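Local coordinates for protein cytokinin riboside 5'-monophosphate phosphoribohydrolase (Corynebacterium glutamicum, PDB 5WQ3) that belongs to the SLOG clan and assembles from six chains, each built round a parallel, Rossmann-like beta sheet, at residues Val208-Ile211 with Arg212-Val216; Ile221-Lys224 with Asp225-Arg228. One frame throughout, in Å; residues are numbered along the deposited sequence.

Contact 1 (Val208-Ile211 with Arg212-Val216)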
ATOM      1  N   VAL C 208     -37.986  34.478 -48.504  1.00 23.23           N
ATOM      2  CA  VAL C 208     -39.035  35.298 -49.136  1.00 22.93           C
ATOM      3  C   VAL C 208     -39.195  34.932 -50.639  1.00 24.08           C
ATOM      4  O   VAL C 208     -40.303  34.876 -51.135  1.00 19.92           O
ATOM      5  CB  VAL C 208     -38.763  36.812 -48.884  1.00 25.60           C
ATOM      6  CG1 VAL C 208     -39.844  37.649 -49.557  1.00 31.89           C
ATOM      7  CG2 VAL C 208     -38.752  37.085 -47.396  1.00 25.12           C
ATOM      8  N   ASP C 209     -38.091  34.660 -51.339  0.50 25.83           N
ATOM      9  CA  ASP C 209     -38.184  34.223 -52.770  0.50 26.87           C
ATOM     10  C   ASP C 209     -38.964  32.896 -52.916  0.50 26.70           C
ATOM     11  O   ASP C 209     -39.816  32.723 -53.803  0.50 27.71           O
ATOM     12  CB  ASP C 209     -36.794  34.084 -53.392  0.50 26.00           C
ATOM     13  CG  ASP C 209     -35.958  35.374 -53.312  0.50 28.51           C
ATOM     14  OD1 ASP C 209     -36.522  36.481 -53.228  0.50 33.43           O
ATOM     15  OD2 ASP C 209     -34.714  35.299 -53.333  0.50 31.31           O
ATOM     16  N   TRP C 210     -38.695  31.948 -52.033  1.00 27.84           N
ATOM     17  CA  TRP C 210     -39.414  30.688 -52.082  1.00 25.93           C
ATOM     18  C   TRP C 210     -40.885  30.924 -51.807  1.00 25.60           C
ATOM     19  O   TRP C 210     -41.750  30.396 -52.492  1.00 27.46           O
ATOM     20  CB  TRP C 210     -38.817  29.690 -51.073  1.00 25.85           C
ATOM     21  CG  TRP C 210     -39.511  28.352 -51.020  1.00 25.49           C
ATOM     22  CD1 TRP C 210     -39.481  27.354 -51.958  1.00 27.15           C
ATOM     23  CD2 TRP C 210     -40.384  27.897 -49.986  1.00 23.57           C
ATOM     24  NE1 TRP C 210     -40.264  26.304 -51.560  1.00 27.54           N
ATOM     25  CE2 TRP C 210     -40.824  26.622 -50.340  1.00 24.46           C
ATOM     26  CE3 TRP C 210     -40.798  28.444 -48.796  1.00 24.44           C
ATOM     27  CZ2 TRP C 210     -41.684  25.895 -49.570  1.00 22.94           C
ATOM     28  CZ3 TRP C 210     -41.657  27.714 -48.011  1.00 24.23           C
ATOM     29  CH2 TRP C 210     -42.075  26.440 -48.402  1.00 24.08           C
ATOM     30  N   ILE C 211     -41.186  31.707 -50.793  1.00 29.02           N
ATOM     31  CA  ILE C 211     -42.589  31.977 -50.489  1.00 30.72           C
ATOM     32  C   ILE C 211     -43.324  32.571 -51.728  1.00 33.14           C
ATOM     33  O   ILE C 211     -44.438  32.131 -52.069  1.00 31.12           O
ATOM     34  CB  ILE C 211     -42.719  32.916 -49.277  1.00 32.68           C
ATOM     35  CG1 ILE C 211     -42.306  32.176 -47.978  1.00 34.93           C
ATOM     36  CG2 ILE C 211     -44.163  33.414 -49.139  1.00 35.63           C
ATOM     37  CD1 ILE C 211     -42.080  33.106 -46.799  1.00 31.13           C
ATOM     38  N   ARG C 212     -42.714  33.547 -52.404  1.00 34.65           N
ATOM     39  CA  ARG C 212     -43.351  34.103 -53.642  1.00 40.94           C
ATOM     40  C   ARG C 212     -43.390  33.110 -54.811  1.00 41.20           C
ATOM     41  O   ARG C 212     -44.431  32.881 -55.418  1.00 47.63           O
ATOM     42  CB  ARG C 212     -42.686  35.380 -54.120  1.00 41.68           C
ATOM     43  CG  ARG C 212     -42.323  36.347 -53.029  1.00 43.02           C
ATOM     44  CD  ARG C 212     -41.778  37.638 -53.596  1.00 48.10           C
ATOM     45  NE  ARG C 212     -42.083  38.746 -52.691  1.00 54.70           N
ATOM     46  CZ  ARG C 212     -43.224  39.441 -52.699  1.00 56.46           C
ATOM     47  NH1 ARG C 212     -43.403  40.434 -51.827  1.00 60.10           N
ATOM     48  NH2 ARG C 212     -44.202  39.150 -53.566  1.00 58.65           N
ATOM     49  N   HIS C 213     -42.277  32.468 -55.096  1.00 42.83           N
ATOM     50  CA  HIS C 213     -42.190  31.698 -56.329  1.00 49.50           C
ATOM     51  C   HIS C 213     -42.893  30.351 -56.152  1.00 48.52           C
ATOM     52  O   HIS C 213     -43.276  29.695 -57.106  1.00 59.22           O
ATOM     53  CB  HIS C 213     -40.736  31.578 -56.812  1.00 52.45           C
ATOM     54  CG  HIS C 213     -40.162  32.877 -57.309  1.00 65.04           C
ATOM     55  ND1 HIS C 213     -38.970  33.407 -56.842  1.00 69.53           N
ATOM     56  CD2 HIS C 213     -40.639  33.773 -58.212  1.00 69.44           C
ATOM     57  CE1 HIS C 213     -38.734  34.562 -57.446  1.00 72.09           C
ATOM     58  NE2 HIS C 213     -39.733  34.810 -58.280  1.00 70.52           N
ATOM     59  N   ARG C 214     -43.118  29.954 -54.929  1.00 39.72           N
ATOM     60  CA  ARG C 214     -43.684  28.685 -54.734  1.00 32.36           C
ATOM     61  C   ARG C 214     -44.999  28.747 -54.009  1.00 29.21           C
ATOM     62  O   ARG C 214     -45.982  28.180 -54.494  1.00 30.16           O
ATOM     63  CB  ARG C 214     -42.665  27.823 -54.007  1.00 35.65           C
ATOM     64  CG  ARG C 214     -43.033  26.386 -53.849  1.00 36.82           C
ATOM     65  CD  ARG C 214     -43.393  25.719 -55.164  1.00 39.21           C
ATOM     66  NE  ARG C 214     -42.199  25.487 -55.978  1.00 41.12           N
ATOM     67  CZ  ARG C 214     -42.102  24.514 -56.893  1.00 41.96           C
ATOM     68  NH1 ARG C 214     -43.125  23.669 -57.116  1.00 40.89           N
ATOM     69  NH2 ARG C 214     -40.978  24.373 -57.578  1.00 41.44           N
ATOM     70  N   LEU C 215     -45.101  29.404 -52.859  1.00 24.07           N
ATOM     71  CA  LEU C 215     -46.430  29.348 -52.217  1.00 25.05           C
ATOM     72  C   LEU C 215     -47.508  30.171 -52.998  1.00 26.62           C
ATOM     73  O   LEU C 215     -48.688  29.796 -53.068  1.00 29.27           O
ATOM     74  CB  LEU C 215     -46.369  29.846 -50.788  1.00 25.90           C
ATOM     75  CG  LEU C 215     -45.410  29.150 -49.831  1.00 28.36           C
ATOM     76  CD1 LEU C 215     -45.600  29.553 -48.365  1.00 29.42           C
ATOM     77  CD2 LEU C 215     -45.544  27.667 -49.941  1.00 27.15           C
ATOM     78  N   VAL C 216     -47.134  31.335 -53.504  1.00 28.13           N
ATOM     79  CA  VAL C 216     -48.107  32.171 -54.251  1.00 32.91           C
ATOM     80  C   VAL C 216     -48.434  31.426 -55.544  1.00 36.34           C
ATOM     81  O   VAL C 216     -49.594  31.104 -55.847  1.00 32.69           O
ATOM     82  CB  VAL C 216     -47.522  33.550 -54.632  1.00 31.61           C
ATOM     83  CG1 VAL C 216     -48.520  34.344 -55.470  1.00 35.61           C
ATOM     84  CG2 VAL C 216     -47.108  34.340 -53.390  1.00 33.45           C
TER
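Val208-Ile211 and Arg212-Val216 make up the last turns of helix 201-216, and the backbone bonding changes between them. Arg212 N donates to Val208 O and His213 N to Asp209 O (2.8 Å), both i to i+4 alpha-helical bonds and fairly straight. The bond from Arg214 N to Trp210 O is more bent, at 136° about the hydrogen. Ile211 O is then shared: Leu215 N reaches it only weakly, while Val216 N, five residues on, lies at 3.2 Å from Ile211 O and closes a wider pi-type turn.

Four side-chain pairs follow this path. Arg214 CB lies over one face of the Trp210 indole, 4.0 Å from the centroid of its five-membered ring, in a CH-pi contact. With Trp210 CG anti to the backbone N, beside the carbonyl carbon (chi1 179°), the ring is set against Arg214 and Leu215. Leu215 CD2 lies over the same face of the indole, 4.0 Å from Trp210 CH2. Arg214 bends at its second and third torsions, and its NH1 forms a salt bridge with Glu218. Leu215 also meets Ile211, CD1 standing 4.2 Å from Ile211 CG2. Val208 and Arg212 run side by side in the same direction, the NE of Arg212 4.0 Å from Val208 CG1; the guanidinium continues to a salt bridge with Asp227.

The chemistry is thus divided: Arg214 packs its CB on the indole, Arg212 runs alongside Val208, and the charged ends of both find carboxylates beyond the helix, while Ile211 and Leu215 form an apolar face that meets Ile221.

Contact 2 (Ile221-Lys224 with Asp225-Arg228); sequences IDEK and DVDR
Asp225 turns back toward Asp222 because its CG stands anti to its carbonyl carbon (chi1 -51°), which swings the carboxylate over the preceding backbone, and Ile221 sends CG1 between its own backbone N and carbonyl carbon, a position from which CD1 reaches Val226. Asp225 OD2 thereby takes the N-H of Asp222, the N-cap position, as one half of a capping box, with the return link made by the main chain, a weak bond from Asp225 N to Asp222 O, instead of by the Asp222 side chain. Together these residues start the short helix 223-227, which precedes edge strand 230-232 of the parallel sheet. The bond from Asp222 N to Asp225 OD2 is 2.9 Å long, and the donor comes from above the carboxylate plane, 48° out of it.

Ile221 and Val226 cross at about a right angle, with CD1 of Ile221 4.0 Å from Val226 CB; both also lean on helix 201-216. The polar pair facing the same helix is Glu223 and Asp227, one turn apart, whose carboxylate planes are inclined to each other; Glu223 OE1 and Asp227 OD2 are 4.1 Å apart. Such proximity of like charges would probably be unfavourable were it not for Arg212, the cation that lies near both carboxylates.

Asp225 OD2 has a second partner, Gln187 of helix 173-188, so it ties the helix start to a neighbouring helix. Glu223 O likewise serves two donors, Asp227 N in its carbonyl plane at 2.9 Å and Val226 N from above that plane at 3.3 Å.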
ATOM      1  N   ILE C 221     -50.939  30.620 -50.587  1.00 33.06           N
ATOM      2  CA  ILE C 221     -51.242  31.916 -49.972  1.00 35.04           C
ATOM      3  C   ILE C 221     -51.650  32.875 -51.072  1.00 36.99           C
ATOM      4  O   ILE C 221     -51.438  32.607 -52.242  1.00 33.81           O
ATOM      5  CB  ILE C 221     -50.020  32.510 -49.269  1.00 31.47           C
ATOM      6  CG1 ILE C 221     -49.004  32.991 -50.290  1.00 28.66           C
ATOM      7  CG2 ILE C 221     -49.445  31.518 -48.242  1.00 31.69           C
ATOM      8  CD1 ILE C 221     -47.721  33.465 -49.703  1.00 26.79           C
ATOM      9  N   ASP C 222     -52.204  34.013 -50.693  1.00 42.34           N
ATOM     10  CA  ASP C 222     -52.366  35.095 -51.655  1.00 43.20           C
ATOM     11  C   ASP C 222     -51.232  36.033 -51.518  1.00 41.10           C
ATOM     12  O   ASP C 222     -50.540  36.105 -50.500  1.00 38.78           O
ATOM     13  CB  ASP C 222     -53.685  35.791 -51.484  1.00 47.08           C
ATOM     14  CG  ASP C 222     -54.827  34.829 -51.628  1.00 50.83           C
ATOM     15  OD1 ASP C 222     -54.736  33.936 -52.498  1.00 55.20           O
ATOM     16  OD2 ASP C 222     -55.786  34.923 -50.856  1.00 54.48           O
ATOM     17  N   GLU C 223     -51.001  36.731 -52.598  1.00 45.01           N
ATOM     18  CA  GLU C 223     -49.827  37.518 -52.700  1.00 45.82           C
ATOM     19  C   GLU C 223     -49.730  38.629 -51.666  1.00 37.14           C
ATOM     20  O   GLU C 223     -48.629  38.980 -51.256  1.00 34.37           O
ATOM     21  CB  GLU C 223     -49.704  38.107 -54.078  1.00 48.12           C
ATOM     22  CG  GLU C 223     -48.269  38.445 -54.362  1.00 52.96           C
ATOM     23  CD  GLU C 223     -48.096  38.992 -55.750  1.00 61.97           C
ATOM     24  OE1 GLU C 223     -46.931  39.284 -56.095  1.00 65.36           O
ATOM     25  OE2 GLU C 223     -49.121  39.144 -56.470  1.00 62.40           O
ATOM     26  N   LYS C 224     -50.843  39.172 -51.240  1.00 33.82           N
ATOM     27  CA  LYS C 224     -50.791  40.195 -50.224  1.00 40.68           C
ATOM     28  C   LYS C 224     -50.317  39.610 -48.846  1.00 39.88           C
ATOM     29  O   LYS C 224     -49.711  40.308 -48.037  1.00 36.03           O
ATOM     30  CB  LYS C 224     -52.166  40.838 -50.093  1.00 44.89           C
ATOM     31  CG  LYS C 224     -53.228  39.864 -49.655  1.00 51.17           C
ATOM     32  CD  LYS C 224     -54.512  40.544 -49.218  1.00 55.71           C
ATOM     33  CE  LYS C 224     -55.458  40.675 -50.398  1.00 62.54           C
ATOM     34  NZ  LYS C 224     -56.438  41.747 -50.100  1.00 64.47           N
ATOM     35  N   ASP C 225     -50.603  38.331 -48.587  1.00 37.91           N
ATOM     36  CA  ASP C 225     -50.130  37.663 -47.338  1.00 41.55           C
ATOM     37  C   ASP C 225     -48.579  37.699 -47.162  1.00 37.01           C
ATOM     38  O   ASP C 225     -48.092  37.604 -46.024  1.00 38.57           O
ATOM     39  CB  ASP C 225     -50.580  36.213 -47.266  1.00 40.08           C
ATOM     40  CG  ASP C 225     -52.061  36.042 -47.491  1.00 45.94           C
ATOM     41  OD1 ASP C 225     -52.784  36.988 -47.158  1.00 44.29           O
ATOM     42  OD2 ASP C 225     -52.492  34.962 -47.989  1.00 44.06           O
ATOM     43  N   VAL C 226     -47.850  37.814 -48.276  1.00 30.61           N
ATOM     44  CA  VAL C 226     -46.427  37.971 -48.261  1.00 30.99           C
ATOM     45  C   VAL C 226     -45.966  39.414 -48.534  1.00 32.85           C
ATOM     46  O   VAL C 226     -45.032  39.891 -47.916  1.00 33.23           O
ATOM     47  CB  VAL C 226     -45.747  36.938 -49.213  1.00 34.78           C
ATOM     48  CG1 VAL C 226     -46.089  37.165 -50.688  1.00 35.39           C
ATOM     49  CG2 VAL C 226     -44.239  36.924 -49.021  1.00 37.14           C
ATOM     50  N   ASP C 227     -46.618  40.121 -49.450  1.00 36.13           N
ATOM     51  CA  ASP C 227     -46.266  41.532 -49.747  1.00 38.26           C
ATOM     52  C   ASP C 227     -46.377  42.465 -48.574  1.00 33.21           C
ATOM     53  O   ASP C 227     -45.735  43.480 -48.577  1.00 34.53           O
ATOM     54  CB  ASP C 227     -47.185  42.114 -50.837  1.00 46.09           C
ATOM     55  CG  ASP C 227     -46.774  41.700 -52.231  1.00 50.51           C
ATOM     56  OD1 ASP C 227     -45.797  40.935 -52.362  1.00 54.46           O
ATOM     57  OD2 ASP C 227     -47.434  42.136 -53.193  1.00 63.45           O
ATOM     58  N   ARG C 228     -47.192  42.122 -47.580  1.00 31.62           N
ATOM     59  CA  ARG C 228     -47.415  42.985 -46.417  1.00 32.30           C
ATOM     60  C   ARG C 228     -46.295  43.019 -45.377  1.00 34.17           C
ATOM     61  O   ARG C 228     -46.291  43.914 -44.517  1.00 30.03           O
ATOM     62  CB  ARG C 228     -48.684  42.549 -45.710  1.00 38.95           C
ATOM     63  CG  ARG C 228     -48.564  41.238 -44.930  1.00 43.21           C
ATOM     64  CD  ARG C 228     -49.941  40.653 -44.596  1.00 45.81           C
ATOM     65  NE  ARG C 228     -50.797  41.742 -44.132  1.00 49.76           N
ATOM     66  CZ  ARG C 228     -52.094  41.914 -44.398  1.00 51.87           C
ATOM     67  NH1 ARG C 228     -52.778  41.059 -45.134  1.00 54.76           N
ATOM     68  NH2 ARG C 228     -52.720  42.981 -43.912  1.00 54.11           N
TER

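Contacts 1 and 2 follow one another along the chain, the end of helix 201-216 and then helix 223-227, with centres about 10 Å apart on the same side of the subunit. They meet through a polar and an apolar seam. In the first, Arg212 NH1 lies 2.5 Å from Asp227 OD1 in a salt bridge, and Arg212 NH2 is 3.7 Å from Glu223 OE1, a weaker ion pair. In the second, Ile211 CG2 packs at 3.5 Å against Val226 CG2 and at 3.6 Å against Ile221 CD1. Ile211 and Arg212 thus join the end of the long helix to helix 223-227 and the residue Ile221 that precedes it, in a surface region that no other chain of the assembly touches.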